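Local coordinates for general Secretion Pathway Protein (Vibrio vulnificus, PDB 4G54) that forms a periplasmic part of the EpsAB fusion protein of the type II secretion system and probably binds peptidoglycan, at residues P76-L81 and V93-D98; D151-K156 and H201-S206. All blocks are in the same frame, centred on the assembly; numbering follows the deposited sequence.

Interaction 1: P76-L81 and V93-D98; sequences PHPLLL and VLLEVD
With chi1 at -176°, Leu-80 swings CG opposite its backbone N, and Val-93 sets CG2 beside its own N; together these rotations bring Leu-80 CD1 to 3.8 Å from Val-93 CG2, the two side chains crossing at about a right angle. Leu-81 turns the other way, with CG beside the backbone N (chi1 -58°), and lays its branch point 3.9 Å from Leu-94 CB; both of its methyls lie only slightly farther from that same carbon, so the isobutyl fork straddles it. Leu-79 and Leu-94 form an antiparallel hydrogen-bonded pair. Leu-94 N gives a short bond of 2.7 Å to Leu-79 O, while the return bond from Leu-79 N to Leu-94 O is longer, 3.2 Å, and arrives in the carbonyl plane on a lone pair. Leu-80 and Val-93 are the neighbouring non-hydrogen-bonded pair, their side chains on the sheet face away from Leu-79 and Leu-94. These pairings belong to the beta hairpin of strands 79-85 and 88-97, at the centre of a six-stranded antiparallel sheet in the GspA, peptidase C39-like region. Strand 125-131 flanks the first arm and strand 101-105 the second. Leu-72 of helix 69-73 packs on both Leu-79 and Leu-94, on their face of the sheet. Farther along, Leu-95 and Glu-96 both face Val-103, a classic beta bulge on the side of strand 88-97 away from its hairpin partner. Pro-78 precedes the paired residues: its CA lies 3.2 Å from Leu-94 O, and its CG meets Leu-95 CD1 at 4.3 Å. Its carbonyl O accepts a 3.3 Å bond from His-77 ND1, almost straight at the hydrogen (173°) and in the imidazole plane but tilted from the carbonyl plane, which would restrain the ring's rotation.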
loop_
_atom_site.group_PDB
_atom_site.type_symbol
_atom_site.label_atom_id
_atom_site.label_comp_id
_atom_site.label_asym_id
_atom_site.label_seq_id
_atom_site.Cartn_x
_atom_site.Cartn_y
_atom_site.Cartn_z
ATOM N N PRO A 76 -4.251 -5.019 2.793
ATOM C CA PRO A 76 -4.910 -4.782 1.477
ATOM C C PRO A 76 -3.876 -4.629 0.333
ATOM O O PRO A 76 -4.302 -4.503 -0.864
ATOM C CB PRO A 76 -5.685 -3.457 1.711
ATOM C CG PRO A 76 -4.860 -2.758 2.741
ATOM C CD PRO A 76 -4.375 -3.829 3.683
ATOM N N HIS A 77 -2.552 -4.622 0.613
ATOM C CA HIS A 77 -1.562 -4.473 -0.467
ATOM C C HIS A 77 -0.251 -5.016 0.075
ATOM O O HIS A 77 -0.112 -5.392 1.268
ATOM C CB HIS A 77 -1.372 -2.962 -0.810
ATOM C CG HIS A 77 -1.335 -2.054 0.399
ATOM N ND1 HIS A 77 -0.282 -1.931 1.280
ATOM C CD2 HIS A 77 -2.256 -1.128 0.768
ATOM C CE1 HIS A 77 -0.562 -1.002 2.191
ATOM N NE2 HIS A 77 -1.775 -0.520 1.930
ATOM N N PRO A 78 0.740 -5.165 -0.761
ATOM C CA PRO A 78 2.002 -5.756 -0.354
ATOM C C PRO A 78 2.679 -4.903 0.738
ATOM O O PRO A 78 2.436 -3.698 0.880
ATOM C CB PRO A 78 2.841 -5.782 -1.656
ATOM C CG PRO A 78 1.759 -5.919 -2.722
ATOM C CD PRO A 78 0.604 -5.018 -2.226
ATOM N N LEU A 79 3.526 -5.575 1.530
ATOM C CA LEU A 79 4.271 -4.954 2.644
ATOM C C LEU A 79 5.679 -5.415 2.609
ATOM O O LEU A 79 6.018 -6.491 1.969
ATOM C CB LEU A 79 3.679 -5.495 4.018
ATOM C CG LEU A 79 2.254 -5.023 4.279
ATOM C CD1 LEU A 79 1.769 -5.652 5.562
ATOM C CD2 LEU A 79 2.123 -3.518 4.463
ATOM N N LEU A 80 6.587 -4.699 3.327
ATOM C CA LEU A 80 7.981 -5.208 3.504
ATOM C C LEU A 80 8.074 -5.819 4.921
ATOM O O LEU A 80 7.691 -5.110 5.897
ATOM C CB LEU A 80 8.971 -4.047 3.375
ATOM C CG LEU A 80 10.467 -4.489 3.441
ATOM C CD1 LEU A 80 10.863 -5.239 2.105
ATOM C CD2 LEU A 80 11.305 -3.188 3.583
ATOM N N LEU A 81 8.472 -7.101 4.998
ATOM C CA LEU A 81 8.536 -7.766 6.311
ATOM C C LEU A 81 9.977 -7.622 6.811
ATOM O O LEU A 81 10.935 -7.843 6.073
ATOM C CB LEU A 81 8.227 -9.274 6.192
ATOM C CG LEU A 81 6.860 -9.569 5.579
ATOM C CD1 LEU A 81 6.678 -11.098 5.669
ATOM C CD2 LEU A 81 5.747 -8.822 6.285
ATOM N N VAL A 93 9.784 -8.770 0.641
ATOM C CA VAL A 93 8.468 -8.285 0.266
ATOM C C VAL A 93 7.442 -9.355 0.425
ATOM O O VAL A 93 7.600 -10.472 -0.093
ATOM C CB VAL A 93 8.458 -7.689 -1.168
ATOM C CG1 VAL A 93 7.018 -7.427 -1.636
ATOM C CG2 VAL A 93 9.314 -6.393 -1.178
ATOM N N LEU A 94 6.349 -9.026 1.140
ATOM C CA LEU A 94 5.179 -9.935 1.179
ATOM C C LEU A 94 4.281 -9.503 0.052
ATOM O O LEU A 94 3.755 -8.379 0.027
ATOM C CB LEU A 94 4.441 -9.770 2.541
ATOM C CG LEU A 94 3.102 -10.527 2.645
ATOM C CD1 LEU A 94 3.339 -11.974 2.715
ATOM C CD2 LEU A 94 2.381 -10.068 3.936
ATOM N N LEU A 95 4.038 -10.426 -0.897
ATOM C CA LEU A 95 3.185 -10.133 -2.035
ATOM C C LEU A 95 1.801 -10.570 -1.753
ATOM O O LEU A 95 0.859 -9.821 -2.129
ATOM C CB LEU A 95 3.743 -10.866 -3.335
ATOM C CG LEU A 95 2.913 -10.772 -4.598
ATOM C CD1 LEU A 95 2.917 -9.339 -5.133
ATOM C CD2 LEU A 95 3.562 -11.741 -5.645
ATOM N N GLU A 96 1.603 -11.796 -1.245
ATOM C CA GLU A 96 0.232 -12.198 -0.875
ATOM C C GLU A 96 0.274 -13.135 0.314
ATOM O O GLU A 96 1.295 -13.665 0.636
ATOM C CB GLU A 96 -0.523 -12.803 -2.010
ATOM C CG GLU A 96 0.148 -13.957 -2.637
ATOM C CD GLU A 96 -0.658 -14.391 -3.918
ATOM O OE1 GLU A 96 -0.123 -14.398 -5.027
ATOM O OE2 GLU A 96 -1.870 -14.692 -3.753
ATOM N N VAL A 97 -0.879 -13.320 0.909
ATOM C CA VAL A 97 -0.942 -14.038 2.182
ATOM C C VAL A 97 -2.286 -14.702 2.304
ATOM O O VAL A 97 -3.326 -14.122 1.903
ATOM C CB VAL A 97 -0.718 -13.085 3.390
ATOM C CG1 VAL A 97 -1.679 -11.806 3.379
ATOM C CG2 VAL A 97 -0.878 -13.877 4.721
ATOM N N ASP A 98 -2.274 -15.930 2.837
ATOM C CA ASP A 98 -3.548 -16.625 3.189
ATOM C C ASP A 98 -3.279 -17.386 4.503
ATOM O O ASP A 98 -2.163 -17.286 5.011
ATOM C CB ASP A 98 -4.109 -17.455 2.025
ATOM C CG ASP A 98 -3.315 -18.722 1.727
ATOM O OD1 ASP A 98 -2.662 -19.281 2.642
ATOM O OD2 ASP A 98 -3.423 -19.236 0.573
#

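Interaction 2: D151-K156 and H201-S206; sequences DQLLAK and HMVSLS
Lys-156 NZ donates to Ser-204 O over 2.9 Å, approaching nearly end-on to the carbonyl. The lysine chain reaches this oxygen by bending at chi2, chi3 and chi4, and on the way its CG passes 3.9 Å from Val-203 CB, the two side chains sliding past each other in opposite directions. On the other side of its branch, Val-203 puts CG2 3.7 Å from Leu-153 O and within apolar contact of Leu-153 CD2. That leucine methyl also meets Leu-205 CD2 at 3.8 Å, where the side chains cross at about a right angle, and Gln-152 CB touches the same Leu-205 methyl. The geometry behind this shell is a chain leaving a helix: Val-203 is the first residue after helix 193-202 to depart from helical angles, and the extended backbone of Val-203 and Ser-204 passes beside helix 145-158. Leu-199 and Gln-200 back Leu-153, and Ser-204 N bonds to Glu-207 OE2. Glu-207 OE1 also makes a long, weak ion pair with Lys-156 NZ. An ammonium group thus makes one bond to a main-chain carbonyl beside a small apolar patch, and the distant carboxylate may modestly favour its charged form.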
loop_
_atom_site.group_PDB
_atom_site.type_symbol
_atom_site.label_atom_id
_atom_site.label_comp_id
_atom_site.label_asym_id
_atom_site.label_seq_id
_atom_site.Cartn_x
_atom_site.Cartn_y
_atom_site.Cartn_z
ATOM N N ASP A 151 -13.761 10.842 -5.640
ATOM C CA ASP A 151 -14.931 10.191 -6.280
ATOM C C ASP A 151 -14.405 8.793 -6.796
ATOM O O ASP A 151 -15.059 7.727 -6.565
ATOM C CB ASP A 151 -15.388 11.134 -7.350
ATOM C CG ASP A 151 -16.608 10.624 -8.184
ATOM O OD1 ASP A 151 -17.480 9.919 -7.631
ATOM O OD2 ASP A 151 -16.602 10.980 -9.408
ATOM N N GLN A 152 -13.255 8.775 -7.458
ATOM C CA GLN A 152 -12.769 7.554 -8.028
ATOM C C GLN A 152 -12.398 6.547 -6.941
ATOM O O GLN A 152 -12.696 5.321 -7.112
ATOM C CB GLN A 152 -11.507 7.845 -8.895
ATOM C CG GLN A 152 -11.940 8.685 -10.112
ATOM C CD GLN A 152 -12.772 7.879 -11.176
ATOM O OE1 GLN A 152 -12.677 6.631 -11.277
ATOM N NE2 GLN A 152 -13.613 8.619 -11.981
ATOM N N LEU A 153 -11.759 7.009 -5.841
ATOM C CA LEU A 153 -11.331 6.049 -4.781
ATOM C C LEU A 153 -12.562 5.483 -4.077
ATOM O O LEU A 153 -12.626 4.310 -3.733
ATOM C CB LEU A 153 -10.467 6.848 -3.747
ATOM C CG LEU A 153 -9.101 7.176 -4.264
ATOM C CD1 LEU A 153 -8.395 8.128 -3.241
ATOM C CD2 LEU A 153 -8.266 5.911 -4.442
ATOM N N LEU A 154 -13.585 6.343 -3.883
ATOM C CA LEU A 154 -14.792 5.808 -3.158
ATOM C C LEU A 154 -15.467 4.773 -4.010
ATOM O O LEU A 154 -15.917 3.745 -3.464
ATOM C CB LEU A 154 -15.847 6.905 -2.902
ATOM C CG LEU A 154 -15.498 7.768 -1.769
ATOM C CD1 LEU A 154 -16.438 9.032 -1.799
ATOM C CD2 LEU A 154 -15.777 6.930 -0.414
ATOM N N ALA A 155 -15.563 4.970 -5.328
ATOM C CA ALA A 155 -16.174 3.947 -6.201
ATOM C C ALA A 155 -15.368 2.659 -6.169
ATOM O O ALA A 155 -15.923 1.556 -6.138
ATOM C CB ALA A 155 -16.300 4.507 -7.641
ATOM N N LYS A 156 -14.044 2.800 -6.051
ATOM C CA LYS A 156 -13.241 1.589 -6.007
ATOM C C LYS A 156 -13.477 0.832 -4.662
ATOM O O LYS A 156 -13.536 -0.443 -4.637
ATOM C CB LYS A 156 -11.734 1.957 -6.134
ATOM C CG LYS A 156 -10.804 0.751 -6.222
ATOM C CD LYS A 156 -10.521 0.312 -7.684
ATOM C CE LYS A 156 -9.228 0.942 -8.260
ATOM N NZ LYS A 156 -7.955 0.106 -8.279
ATOM N N HIS A 201 -5.572 3.862 2.476
ATOM C CA HIS A 201 -4.806 2.665 2.796
ATOM C C HIS A 201 -5.493 1.432 2.191
ATOM O O HIS A 201 -4.811 0.464 1.845
ATOM C CB HIS A 201 -4.662 2.593 4.329
ATOM C CG HIS A 201 -3.820 1.430 4.772
ATOM N ND1 HIS A 201 -2.447 1.441 4.887
ATOM C CD2 HIS A 201 -4.233 0.172 5.088
ATOM C CE1 HIS A 201 -2.032 0.230 5.266
ATOM N NE2 HIS A 201 -3.089 -0.561 5.365
ATOM N N MET A 202 -6.833 1.466 1.991
ATOM C CA MET A 202 -7.525 0.259 1.461
ATOM C C MET A 202 -7.419 0.149 -0.044
ATOM O O MET A 202 -7.266 -0.981 -0.596
ATOM C CB MET A 202 -9.023 0.384 1.868
ATOM C CG MET A 202 -9.393 0.184 3.347
ATOM S SD MET A 202 -11.196 0.466 3.491
ATOM C CE MET A 202 -11.784 -0.821 2.362
ATOM N N VAL A 203 -7.511 1.301 -0.762
ATOM C CA VAL A 203 -7.572 1.201 -2.252
ATOM C C VAL A 203 -6.687 2.267 -2.868
ATOM O O VAL A 203 -6.388 3.293 -2.264
ATOM C CB VAL A 203 -9.047 1.372 -2.841
ATOM C CG1 VAL A 203 -9.977 0.185 -2.419
ATOM C CG2 VAL A 203 -9.618 2.684 -2.429
ATOM N N SER A 204 -6.283 2.021 -4.136
ATOM C CA SER A 204 -5.471 2.997 -4.849
ATOM C C SER A 204 -6.073 3.179 -6.249
ATOM O O SER A 204 -6.745 2.263 -6.767
ATOM C CB SER A 204 -4.057 2.426 -5.093
ATOM O OG SER A 204 -3.517 1.833 -3.877
ATOM N N LEU A 205 -5.682 4.279 -6.880
ATOM C CA LEU A 205 -6.173 4.493 -8.318
ATOM C C LEU A 205 -5.606 3.458 -9.287
ATOM O O LEU A 205 -6.299 3.117 -10.262
ATOM C CB LEU A 205 -5.774 5.875 -8.819
ATOM C CG LEU A 205 -6.334 7.096 -8.040
ATOM C CD1 LEU A 205 -5.752 8.439 -8.553
ATOM C CD2 LEU A 205 -7.891 7.141 -8.062
ATOM N N SER A 206 -4.375 2.996 -9.062
ATOM C CA SER A 206 -3.910 1.815 -9.815
ATOM C C SER A 206 -3.114 0.926 -8.880
ATOM O O SER A 206 -2.400 1.419 -7.986
ATOM C CB SER A 206 -3.125 2.155 -11.100
ATOM O OG SER A 206 -3.053 1.008 -12.024
#

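Overall arrangement
The centres of the two contacts lie about 19 Å apart, and they follow in series along the chain: interaction 1 closes before interaction 2 opens. Interaction 1 is wholly buried and joins adjacent strands of the six-stranded antiparallel sheet; interaction 2 is partly buried and joins helix 145-158, whose segment 151-156 lies within the putative peptidoglycan-binding region, to the chain leaving helix 193-202. The two nevertheless touch. The rings of His-77 and His-201 meet edge-to-face, His-77 NE2 packs 3.2 Å from His-201 O, and Pro-76 CG lies 3.3 Å from His-201 O, so the approach to strand 79-85 packs directly against the C-terminal end of helix 193-202.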